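Local structure of possible galactose mutarotase (Streptomyces platensis subsp. rosaceus, 4RNL) at residues A[45-49]-A[59-65]; A[119-124]-A[136-140]; A[243-247]-A[310-314]. The protein is of unproven function but probably interconverts the alpha and beta anomers of galactose or a related aldose. All blocks are in the same frame, centred on the assembly; numbering follows the deposited sequence.

Interaction 1 (A[45-49]-A[59-65]); sequences VQTVE and QLALGFA
Gln59 lays its side chain across Thr47 and Val48, at about a right angle to the Thr47 side chain. Its CB lies beside Glu49 CG, and Gln59 CG then packs 3.7 Å from Thr47 CG2. A bend at chi2 (-69°) turns the amide back along its own segment. Gln59 OE1 accepts from Val48 N at 2.9 Å, in the carbonyl plane, and also from Ala61 N, which sits above that plane. Gln59 NE2 donates to Ala61 O (2.9 Å, N-H...O angle 163°), so three bonds fix the amide's rotation.

Beside it, Leu60 N donates to Val48 O at 2.8 Å, and Val48 CG2 touches Ala61 CB. Glu49 and Gln59 form an antiparallel non-hydrogen-bonded pair, CA to CA 4.3 Å, at the edge of the five-stranded sheet; Glu49 itself is salt-bridged to Arg35. The second grip comes from Gln46, on a classic beta bulge with Thr47 opposite Arg37: Gln46 NE2 reaches Phe64 O at 2.8 Å, nearly straight at 177° and on a lone pair. A water donates to both Val45 O and Leu62 O. The directional ties are thus polar: after strand pairing stops, side-chain amides and a water tie the departing loop to strand 45-51.

Interaction 2 (A[119-124]-A[136-140]); sequences FSRVVW and HRVSP
One face of the Trp124 indole carries the aliphatic root of Arg137, while the edge of the indole meets backbone. These groups join the loop 119-124 to strand 132-139, next to the outermost strand 125-129 of the large antiparallel sheet in the beta-sandwich fold of the galactose mutarotase family. Arg137 CB stands 3.7 Å from the centroid of the six-membered ring of Trp124 and 24° off its normal, a CH-pi contact offset toward CE3. In the plane of the ring lie His136 N and Phe119 O. The guanidinium of Arg137 has Val122 CG2 over one face, 3.5 Å from Arg137 NE, and a water in plane at its edge.

The arginine spans the contact because its chain is fully extended from CG to NE, with CG turned opposite the backbone N (chi1 -179°). That carries the guanidinium past the indole to Val122, whose side chain it crosses at about a right angle. NH2 ends in a salt bridge with Glu143, which also shares a hydrogen bond with Ser139 OG, so one carboxylate organises two residues of the strand end. Phe119 approaches from the other end of the loop, with Phe119 CE1 3.7 Å from Ser139 CB. Its ring also packs on Val152 and Leu81, as does Trp124, linking the contact to the neighbouring strand 150-159 and to strand 81-82.

No direct hydrogen bond crosses between the two segments: the polar link is the water, which donates to Val123 O at 2.7 Å and accepts from Arg137 NE at 2.9 Å. The indole is held within its own loop, where Trp124 NE1 donates to Phe119 O at 3.2 Å, nearly straight at 171° and on a lone pair in the carbonyl plane.

Interaction 3 (A[243-247]-A[310-314]); sequences HNFAL and QHFPD
Asn244 makes the first contact along strand 242-246, fitting its amide among Gln310, Phe312 and Pro313. CG is anti to the backbone N (chi1 173°), which directs the group toward the loop that follows strand 305-310. Asn244 CB rests on Pro313 CD at 3.5 Å. Asn244 OD1 accepts from Gln310 NE2 at 3.0 Å with an N-H...O angle of 165°; the donor is tilted 29° from the carbonyl plane of Asn244, and the two amide planes are moderately inclined. Asn244 ND2 lies 3.3 Å from Phe312 CD1, approaching the ring obliquely, and is hydrogen-bonded to Thr208 OG1.

Two residues on, Ala246 CB meets Phe312 CZ at 3.8 Å, so the ring lies alongside the strand from Asn244 to Ala246. Phe321 stacks edge-to-face with Phe312 from outside the contact.

The contact joins strand 242-246 to the loop leaving strand 305-310 across the intervening strand 278-282, within an antiparallel sheet of the mutarotase-type fold. Both amides are buried, in a hydrogen-bonded chain in which Gln310 NE2 donates to both Asn244 OD1 and Gln280 OE1. This chemistry implies a defined amide orientation, flanked by Pro313 and Phe312.

The three contacts follow one another along the chain without interleaving, and each belongs to a different antiparallel sheet. Interaction 1 sits at the edge of the five-stranded sheet, interaction 2 near the edge of the nine-stranded one, and interaction 3 on the seven-stranded one. Their centres are 21 Å (1 and 2), 23 Å (2 and 3) and 25 Å (1 and 3) apart, and no two touch; the nearest atoms of interactions 1 and 2 are about 9 Å apart. Interactions 1 and 3 lie on opposite sides of the chain's centre. In all three, a loop is fastened to a strand, so separate sheets of one mutarotase-like domain each anchor their own connections.

Interaction 1 (A[45-49]-A[59-65])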
loop_
_atom_site.group_PDB
_atom_site.type_symbol
_atom_site.label_atom_id
_atom_site.label_comp_id
_atom_site.label_asym_id
_atom_site.label_seq_id
_atom_site.Cartn_x
_atom_site.Cartn_y
_atom_site.Cartn_z
ATOM N N VAL A 45 -3.828 5.772 5.470
ATOM C CA VAL A 45 -3.071 5.766 6.710
ATOM C C VAL A 45 -2.352 7.110 6.771
ATOM O O VAL A 45 -1.344 7.333 6.084
ATOM C CB VAL A 45 -2.062 4.593 6.745
ATOM C CG1 VAL A 45 -1.223 4.646 8.019
ATOM C CG2 VAL A 45 -2.802 3.258 6.652
ATOM N N GLN A 46 -2.886 8.016 7.581
ATOM C CA GLN A 46 -2.392 9.391 7.620
ATOM C C GLN A 46 -1.092 9.504 8.398
ATOM O O GLN A 46 -0.171 10.218 7.985
ATOM C CB GLN A 46 -3.429 10.323 8.247
ATOM C CG GLN A 46 -3.085 11.785 8.034
ATOM C CD GLN A 46 -3.171 12.575 9.310
ATOM O OE1 GLN A 46 -3.677 12.084 10.320
ATOM N NE2 GLN A 46 -2.671 13.803 9.281
ATOM N N THR A 47 -1.018 8.816 9.531
ATOM C CA THR A 47 0.211 8.822 10.324
ATOM C C THR A 47 0.491 7.469 10.983
ATOM O O THR A 47 -0.424 6.705 11.301
ATOM C CB THR A 47 0.205 9.913 11.423
ATOM O OG1 THR A 47 -1.009 9.829 12.176
ATOM C CG2 THR A 47 0.342 11.322 10.840
ATOM N N VAL A 48 1.777 7.194 11.173
ATOM C CA VAL A 48 2.263 6.024 11.889
ATOM C C VAL A 48 3.381 6.515 12.807
ATOM O O VAL A 48 4.365 7.095 12.338
ATOM C CB VAL A 48 2.838 4.965 10.919
ATOM C CG1 VAL A 48 3.493 3.841 11.694
ATOM C CG2 VAL A 48 1.741 4.406 10.007
ATOM N N GLU A 49 3.220 6.317 14.109
ATOM C CA GLU A 49 4.220 6.762 15.078
ATOM C C GLU A 49 4.737 5.581 15.885
ATOM O O GLU A 49 3.952 4.768 16.367
ATOM C CB GLU A 49 3.617 7.811 16.015
ATOM C CG GLU A 49 3.302 9.127 15.306
ATOM C CD GLU A 49 2.341 9.999 16.086
ATOM O OE1 GLU A 49 2.808 10.928 16.771
ATOM O OE2 GLU A 49 1.116 9.754 16.013
ATOM N N GLN A 59 6.991 10.337 13.994
ATOM C CA GLN A 59 6.028 10.068 12.911
ATOM C C GLN A 59 6.795 9.632 11.677
ATOM O O GLN A 59 7.737 10.315 11.262
ATOM C CB GLN A 59 5.212 11.330 12.610
ATOM C CG GLN A 59 3.838 11.055 11.979
ATOM C CD GLN A 59 3.946 10.507 10.565
ATOM O OE1 GLN A 59 3.372 9.461 10.246
ATOM N NE2 GLN A 59 4.690 11.212 9.709
ATOM N N LEU A 60 6.394 8.503 11.091
ATOM C CA LEU A 60 7.198 7.846 10.063
ATOM C C LEU A 60 6.582 7.845 8.664
ATOM O O LEU A 60 7.288 7.643 7.678
ATOM C CB LEU A 60 7.473 6.387 10.464
ATOM C CG LEU A 60 7.905 6.134 11.919
ATOM C CD1 LEU A 60 8.147 4.642 12.139
ATOM C CD2 LEU A 60 9.162 6.925 12.256
ATOM N N ALA A 61 5.271 8.033 8.560
ATOM C CA ALA A 61 4.632 7.886 7.241
ATOM C C ALA A 61 4.645 9.187 6.433
ATOM O O ALA A 61 4.449 10.261 6.993
ATOM C CB ALA A 61 3.201 7.370 7.401
ATOM N N LEU A 62 4.882 9.101 5.121
ATOM C CA LEU A 62 4.725 10.283 4.278
ATOM C C LEU A 62 3.242 10.609 4.216
ATOM O O LEU A 62 2.408 9.727 4.006
ATOM C CB LEU A 62 5.267 10.053 2.859
ATOM C CG LEU A 62 6.753 9.713 2.713
ATOM C CD1 LEU A 62 7.186 9.850 1.256
ATOM C CD2 LEU A 62 7.626 10.578 3.623
ATOM N N GLY A 63 2.898 11.872 4.416
ATOM C CA GLY A 63 1.497 12.246 4.413
ATOM C C GLY A 63 1.322 13.739 4.589
ATOM O O GLY A 63 2.279 14.508 4.481
ATOM N N PHE A 64 0.096 14.147 4.889
ATOM C CA PHE A 64 -0.210 15.560 5.075
ATOM C C PHE A 64 -0.946 15.749 6.385
ATOM O O PHE A 64 -1.615 14.827 6.870
ATOM C CB PHE A 64 -1.106 16.066 3.947
ATOM C CG PHE A 64 -0.520 15.894 2.573
ATOM C CD1 PHE A 64 0.594 16.628 2.183
ATOM C CD2 PHE A 64 -1.110 15.025 1.659
ATOM C CE1 PHE A 64 1.124 16.486 0.909
ATOM C CE2 PHE A 64 -0.586 14.873 0.382
ATOM C CZ PHE A 64 0.531 15.608 0.006
ATOM N N ALA A 65 -0.833 16.954 6.936
ATOM C CA ALA A 65 -1.502 17.309 8.180
ATOM C C ALA A 65 -3.000 17.483 7.970
ATOM O O ALA A 65 -3.783 17.328 8.910
ATOM C CB ALA A 65 -0.897 18.587 8.756
HETATM O O HOH W 1 -0.420 9.506 4.379
#

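Interaction 2 (A[119-124]-A[136-140])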
loop_
_atom_site.group_PDB
_atom_site.type_symbol
_atom_site.label_atom_id
_atom_site.label_comp_id
_atom_site.label_asym_id
_atom_site.label_seq_id
_atom_site.Cartn_x
_atom_site.Cartn_y
_atom_site.Cartn_z
ATOM N N PHE A 119 -10.135 3.380 -5.443
ATOM C CA PHE A 119 -10.506 3.228 -4.032
ATOM C C PHE A 119 -9.831 4.275 -3.143
ATOM O O PHE A 119 -10.322 4.586 -2.060
ATOM C CB PHE A 119 -10.137 1.825 -3.516
ATOM C CG PHE A 119 -11.002 0.688 -4.062
ATOM C CD1 PHE A 119 -11.975 0.908 -5.030
ATOM C CD2 PHE A 119 -10.834 -0.605 -3.570
ATOM C CE1 PHE A 119 -12.768 -0.154 -5.506
ATOM C CE2 PHE A 119 -11.607 -1.669 -4.046
ATOM C CZ PHE A 119 -12.578 -1.439 -5.014
ATOM N N SER A 120 -8.709 4.820 -3.608
ATOM C CA SER A 120 -7.958 5.780 -2.800
ATOM C C SER A 120 -8.571 7.176 -2.832
ATOM O O SER A 120 -8.124 8.066 -2.106
ATOM C CB SER A 120 -6.515 5.855 -3.287
ATOM O OG SER A 120 -6.479 6.372 -4.597
ATOM N N ARG A 121 -9.595 7.364 -3.657
ATOM C CA ARG A 121 -10.219 8.680 -3.812
ATOM C C ARG A 121 -11.722 8.650 -3.591
ATOM O O ARG A 121 -12.446 9.499 -4.111
ATOM C CB ARG A 121 -9.916 9.246 -5.205
ATOM C CG ARG A 121 -8.454 9.616 -5.420
ATOM C CD ARG A 121 -7.829 8.766 -6.503
ATOM N NE ARG A 121 -6.414 9.081 -6.704
ATOM C CZ ARG A 121 -5.902 9.491 -7.856
ATOM N NH1 ARG A 121 -6.683 9.620 -8.928
ATOM N NH2 ARG A 121 -4.607 9.747 -7.947
ATOM N N VAL A 122 -12.191 7.660 -2.833
ATOM C CA VAL A 122 -13.598 7.587 -2.454
ATOM C C VAL A 122 -13.707 7.433 -0.939
ATOM O O VAL A 122 -12.743 7.021 -0.277
ATOM C CB VAL A 122 -14.324 6.412 -3.154
ATOM C CG1 VAL A 122 -14.290 6.592 -4.665
ATOM C CG2 VAL A 122 -13.685 5.088 -2.771
ATOM N N VAL A 123 -14.866 7.777 -0.387
ATOM C CA VAL A 123 -15.072 7.702 1.062
ATOM C C VAL A 123 -15.697 6.361 1.451
ATOM O O VAL A 123 -16.663 5.900 0.825
ATOM C CB VAL A 123 -15.930 8.870 1.578
ATOM C CG1 VAL A 123 -16.177 8.749 3.076
ATOM C CG2 VAL A 123 -15.247 10.199 1.282
ATOM N N TRP A 124 -15.125 5.736 2.477
ATOM C CA TRP A 124 -15.570 4.434 2.981
ATOM C C TRP A 124 -16.403 4.561 4.258
ATOM O O TRP A 124 -16.172 5.466 5.073
ATOM C CB TRP A 124 -14.338 3.557 3.258
ATOM C CG TRP A 124 -13.580 3.206 2.002
ATOM C CD1 TRP A 124 -12.904 4.055 1.180
ATOM C CD2 TRP A 124 -13.449 1.901 1.428
ATOM N NE1 TRP A 124 -12.352 3.358 0.124
ATOM C CE2 TRP A 124 -12.671 2.032 0.259
ATOM C CE3 TRP A 124 -13.900 0.633 1.804
ATOM C CZ2 TRP A 124 -12.348 0.942 -0.549
ATOM C CZ3 TRP A 124 -13.574 -0.454 0.999
ATOM C CH2 TRP A 124 -12.807 -0.290 -0.162
ATOM N N HIS A 136 -15.771 -0.228 4.951
ATOM C CA HIS A 136 -16.628 -1.038 4.086
ATOM C C HIS A 136 -17.180 -0.192 2.957
ATOM O O HIS A 136 -17.665 0.908 3.191
ATOM C CB HIS A 136 -17.789 -1.619 4.892
ATOM C CG HIS A 136 -18.795 -2.354 4.060
ATOM N ND1 HIS A 136 -20.153 -2.165 4.189
ATOM C CD2 HIS A 136 -18.637 -3.288 3.087
ATOM C CE1 HIS A 136 -20.792 -2.944 3.331
ATOM N NE2 HIS A 136 -19.892 -3.639 2.655
ATOM N N ARG A 137 -17.123 -0.710 1.732
ATOM C CA ARG A 137 -17.732 -0.018 0.597
ATOM C C ARG A 137 -17.982 -0.999 -0.529
ATOM O O ARG A 137 -17.130 -1.832 -0.831
ATOM C CB ARG A 137 -16.812 1.104 0.096
ATOM C CG ARG A 137 -17.382 1.905 -1.068
ATOM C CD ARG A 137 -16.362 2.920 -1.582
ATOM N NE ARG A 137 -16.883 3.711 -2.693
ATOM C CZ ARG A 137 -16.740 3.380 -3.973
ATOM N NH1 ARG A 137 -16.092 2.265 -4.307
ATOM N NH2 ARG A 137 -17.245 4.166 -4.919
ATOM N N VAL A 138 -19.157 -0.914 -1.146
ATOM C CA VAL A 138 -19.415 -1.689 -2.347
ATOM C C VAL A 138 -19.030 -0.857 -3.560
ATOM O O VAL A 138 -19.511 0.267 -3.721
ATOM C CB VAL A 138 -20.887 -2.063 -2.470
ATOM C CG1 VAL A 138 -21.114 -2.848 -3.759
ATOM C CG2 VAL A 138 -21.332 -2.856 -1.251
ATOM N N SER A 139 -18.149 -1.398 -4.396
ATOM C CA SER A 139 -17.798 -0.770 -5.667
ATOM C C SER A 139 -18.741 -1.355 -6.710
ATOM O O SER A 139 -18.682 -2.559 -7.002
ATOM C CB SER A 139 -16.344 -1.095 -6.014
ATOM O OG SER A 139 -16.020 -0.743 -7.355
ATOM N N PRO A 140 -19.645 -0.527 -7.259
ATOM C CA PRO A 140 -20.688 -1.120 -8.102
ATOM C C PRO A 140 -20.167 -1.652 -9.429
ATOM O O PRO A 140 -19.067 -1.292 -9.854
ATOM C CB PRO A 140 -21.667 0.038 -8.331
ATOM C CG PRO A 140 -20.889 1.275 -8.020
ATOM C CD PRO A 140 -19.874 0.904 -7.001
HETATM O O HOH W 2 -18.041 6.055 -1.510
#

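Interaction 3 (A[243-247]-A[310-314])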
loop_
_atom_site.group_PDB
_atom_site.type_symbol
_atom_site.label_atom_id
_atom_site.label_comp_id
_atom_site.label_asym_id
_atom_site.label_seq_id
_atom_site.Cartn_x
_atom_site.Cartn_y
_atom_site.Cartn_z
ATOM N N HIS A 243 9.606 -1.287 -8.915
ATOM C CA HIS A 243 9.666 -2.651 -9.434
ATOM C C HIS A 243 8.970 -3.630 -8.515
ATOM O O HIS A 243 9.006 -3.480 -7.291
ATOM C CB HIS A 243 11.122 -3.080 -9.590
ATOM C CG HIS A 243 11.859 -2.311 -10.640
ATOM N ND1 HIS A 243 12.379 -1.056 -10.408
ATOM C CD2 HIS A 243 12.135 -2.605 -11.930
ATOM C CE1 HIS A 243 12.967 -0.617 -11.509
ATOM N NE2 HIS A 243 12.837 -1.541 -12.447
ATOM N N ASN A 244 8.332 -4.630 -9.119
ATOM C CA ASN A 244 7.713 -5.720 -8.388
ATOM C C ASN A 244 8.712 -6.848 -8.170
ATOM O O ASN A 244 9.411 -7.261 -9.103
ATOM C CB ASN A 244 6.507 -6.257 -9.180
ATOM C CG ASN A 244 5.911 -7.515 -8.562
ATOM O OD1 ASN A 244 5.165 -7.446 -7.579
ATOM N ND2 ASN A 244 6.219 -8.672 -9.151
ATOM N N PHE A 245 8.768 -7.345 -6.938
ATOM C CA PHE A 245 9.552 -8.532 -6.609
ATOM C C PHE A 245 8.634 -9.749 -6.470
ATOM O O PHE A 245 7.556 -9.658 -5.891
ATOM C CB PHE A 245 10.346 -8.287 -5.315
ATOM C CG PHE A 245 11.433 -7.263 -5.474
ATOM C CD1 PHE A 245 11.136 -5.904 -5.438
ATOM C CD2 PHE A 245 12.740 -7.658 -5.727
ATOM C CE1 PHE A 245 12.124 -4.953 -5.619
ATOM C CE2 PHE A 245 13.739 -6.711 -5.907
ATOM C CZ PHE A 245 13.437 -5.364 -5.862
ATOM N N ALA A 246 9.061 -10.883 -7.024
ATOM C CA ALA A 246 8.337 -12.139 -6.863
ATOM C C ALA A 246 8.792 -12.781 -5.554
ATOM O O ALA A 246 9.885 -13.346 -5.467
ATOM C CB ALA A 246 8.617 -13.068 -8.054
ATOM N N LEU A 247 7.959 -12.681 -4.531
ATOM C CA LEU A 247 8.321 -13.180 -3.213
ATOM C C LEU A 247 8.453 -14.690 -3.217
ATOM O O LEU A 247 7.626 -15.391 -3.808
ATOM C CB LEU A 247 7.257 -12.749 -2.196
ATOM C CG LEU A 247 7.079 -11.233 -2.154
ATOM C CD1 LEU A 247 5.958 -10.846 -1.191
ATOM C CD2 LEU A 247 8.389 -10.579 -1.740
ATOM N N GLN A 310 1.241 -7.162 -3.052
ATOM C CA GLN A 310 0.316 -7.147 -4.175
ATOM C C GLN A 310 0.463 -8.390 -5.036
ATOM O O GLN A 310 1.409 -9.167 -4.875
ATOM C CB GLN A 310 0.637 -5.919 -5.032
ATOM C CG GLN A 310 2.062 -5.984 -5.598
ATOM C CD GLN A 310 2.349 -4.899 -6.601
ATOM O OE1 GLN A 310 1.613 -3.917 -6.691
ATOM N NE2 GLN A 310 3.424 -5.071 -7.378
ATOM N N HIS A 311 -0.486 -8.592 -5.945
ATOM C CA HIS A 311 -0.247 -9.481 -7.079
ATOM C C HIS A 311 0.516 -8.687 -8.150
ATOM O O HIS A 311 0.585 -7.458 -8.082
ATOM C CB HIS A 311 -1.563 -10.055 -7.615
ATOM C CG HIS A 311 -2.046 -11.260 -6.862
ATOM N ND1 HIS A 311 -2.153 -11.284 -5.487
ATOM C CD2 HIS A 311 -2.454 -12.474 -7.294
ATOM C CE1 HIS A 311 -2.600 -12.466 -5.104
ATOM N NE2 HIS A 311 -2.791 -13.209 -6.181
ATOM N N PHE A 312 1.102 -9.385 -9.120
ATOM C CA PHE A 312 2.045 -8.769 -10.059
ATOM C C PHE A 312 1.374 -7.759 -10.996
ATOM O O PHE A 312 0.202 -7.922 -11.353
ATOM C CB PHE A 312 2.716 -9.844 -10.933
ATOM C CG PHE A 312 3.493 -10.891 -10.171
ATOM C CD1 PHE A 312 3.736 -10.779 -8.804
ATOM C CD2 PHE A 312 3.996 -11.996 -10.847
ATOM C CE1 PHE A 312 4.461 -11.762 -8.131
ATOM C CE2 PHE A 312 4.718 -12.976 -10.186
ATOM C CZ PHE A 312 4.950 -12.857 -8.822
ATOM N N PRO A 313 2.118 -6.713 -11.413
ATOM C CA PRO A 313 1.613 -5.753 -12.406
ATOM C C PRO A 313 1.119 -6.455 -13.661
ATOM O O PRO A 313 1.731 -7.437 -14.091
ATOM C CB PRO A 313 2.853 -4.914 -12.745
ATOM C CG PRO A 313 3.682 -4.969 -11.492
ATOM C CD PRO A 313 3.466 -6.353 -10.930
ATOM N N ASP A 314 0.019 -5.954 -14.222
ATOM C CA ASP A 314 -0.524 -6.419 -15.498
ATOM C C ASP A 314 -1.028 -7.864 -15.468
ATOM O O ASP A 314 -1.134 -8.508 -16.509
ATOM C CB ASP A 314 0.486 -6.234 -16.644
ATOM C CG ASP A 314 -0.187 -6.209 -18.008
ATOM O OD1 ASP A 314 -1.340 -5.726 -18.081
ATOM O OD2 ASP A 314 0.418 -6.677 -19.005
#